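Local coordinates for mandelate racemase/muconate lactonizing enzyme (Polaromonas sp., PDB 2OG9), which belongs to the enolase superfamily and probably catalyses a mandelate racemase-like reaction, in which a proton next to a substrate carboxylate would be abstracted, at residues T366-G369 / Q370-A373. Numbering follows the deposited sequence.
Sequences TLSG and QVKA
Ser-368 O takes two hydrogen bonds where the chain turns into the short helix 370-374. A water donates to it at 2.7 Å, and Val-371 N reaches it at 3.3 Å, a weak bond with an N-H...O angle of 150°. The same water accepts from Lys-372 N at 3.1 Å, so it bridges the carbonyl to an amide of the helix. The side chain of Ser-368 turns to the same helix. With chi1 at 72°, OG lies between its own backbone N and carbonyl carbon, bringing it to 3.3 Å from Gln-370 N; the N-H...OG angle is 132°, a weak capping bond. The hydroxyl also bonds to Pro-342 O, tying the cap to another part of the chain. This is a serine cap ahead of a helix: the hydroxyl serves the amide two residues on and the carbonyl the amide three on, as in a turn, while Gly-369 carries the chain round into the helix. The turn leads from the barrel-type C-terminal domain of the enolase fold back to strand 375-382, within this chain an outermost strand of the antiparallel sheet whose other strands, 15-26, 46-56 and 61-69, come from the N-terminal part of the chain. An apolar contact backs the cap: CB of Leu-367 meets the CG2 methyl of Val-371 at 4.1 Å, and both side chains rest on Phe-51 of strand 46-56. That methyl stands anti to the Val-371 carbonyl carbon, which brings it 3.6 Å from Ser-368 O. Gln-370 touches the cap through CB, 3.6 Å from Ser-368 OG, before its chain bends at chi2 and heads away. The ammonium group of Lys-372 pairs with Glu-378 in a salt bridge, linking the helix to strand 375-382.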
loop_
_atom_site.group_PDB
_atom_site.type_symbol
_atom_site.label_atom_id
_atom_site.label_comp_id
_atom_site.label_asym_id
_atom_site.label_seq_id
_atom_site.Cartn_x
_atom_site.Cartn_y
_atom_site.Cartn_z
ATOM N N THR A 366 -4.551 16.278 -47.942
ATOM C CA THR A 366 -3.584 16.514 -49.012
ATOM C C THR A 366 -3.113 17.949 -48.815
ATOM O O THR A 366 -3.891 18.807 -48.395
ATOM C CB THR A 366 -4.201 16.357 -50.427
ATOM O OG1 THR A 366 -5.354 17.196 -50.549
ATOM C CG2 THR A 366 -4.584 14.904 -50.685
ATOM N N LEU A 367 -1.844 18.210 -49.099
ATOM C CA LEU A 367 -1.278 19.539 -48.909
ATOM C C LEU A 367 -1.801 20.575 -49.895
ATOM O O LEU A 367 -1.854 20.327 -51.096
ATOM C CB LEU A 367 0.243 19.474 -49.011
ATOM C CG LEU A 367 0.906 18.487 -48.049
ATOM C CD1 LEU A 367 2.409 18.420 -48.325
ATOM C CD2 LEU A 367 0.636 18.928 -46.621
ATOM N N SER A 368 -2.172 21.742 -49.376
ATOM C CA SER A 368 -2.681 22.813 -50.218
ATOM C C SER A 368 -1.519 23.476 -50.954
ATOM O O SER A 368 -0.353 23.225 -50.650
ATOM C CB SER A 368 -3.401 23.858 -49.368
ATOM O OG SER A 368 -2.476 24.609 -48.597
ATOM N N GLY A 369 -1.845 24.323 -51.923
ATOM C CA GLY A 369 -0.808 25.007 -52.672
ATOM C C GLY A 369 -0.081 26.032 -51.820
ATOM O O GLY A 369 1.036 26.431 -52.144
ATOM N N GLN A 370 -0.713 26.454 -50.728
ATOM C CA GLN A 370 -0.128 27.437 -49.817
ATOM C C GLN A 370 1.068 26.907 -49.036
ATOM O O GLN A 370 1.936 27.678 -48.626
ATOM C CB GLN A 370 -1.183 27.931 -48.823
ATOM C CG GLN A 370 -1.942 29.163 -49.274
ATOM C CD GLN A 370 -1.143 30.444 -49.077
ATOM O OE1 GLN A 370 0.018 30.537 -49.480
ATOM N NE2 GLN A 370 -1.768 31.438 -48.457
ATOM N N VAL A 371 1.111 25.596 -48.826
ATOM C CA VAL A 371 2.203 24.982 -48.077
ATOM C C VAL A 371 3.568 25.316 -48.671
ATOM O O VAL A 371 4.510 25.642 -47.944
ATOM C CB VAL A 371 2.036 23.449 -48.015
ATOM C CG1 VAL A 371 3.263 22.808 -47.382
ATOM C CG2 VAL A 371 0.796 23.102 -47.206
ATOM N N LYS A 372 3.669 25.243 -49.993
ATOM C CA LYS A 372 4.921 25.534 -50.678
ATOM C C LYS A 372 5.466 26.903 -50.275
ATOM O O LYS A 372 6.622 27.029 -49.879
ATOM C CB LYS A 372 4.708 25.478 -52.198
ATOM C CG LYS A 372 5.890 25.946 -53.048
ATOM C CD LYS A 372 6.986 24.895 -53.207
ATOM C CE LYS A 372 7.815 24.718 -51.946
ATOM N NZ LYS A 372 8.960 23.784 -52.162
ATOM N N ALA A 373 4.622 27.925 -50.360
ATOM C CA ALA A 373 5.023 29.283 -50.022
ATOM C C ALA A 373 5.454 29.460 -48.564
ATOM O O ALA A 373 6.216 30.372 -48.243
ATOM C CB ALA A 373 3.889 30.243 -50.336
HETATM O O HOH W 1 2.202 23.095 -51.656
#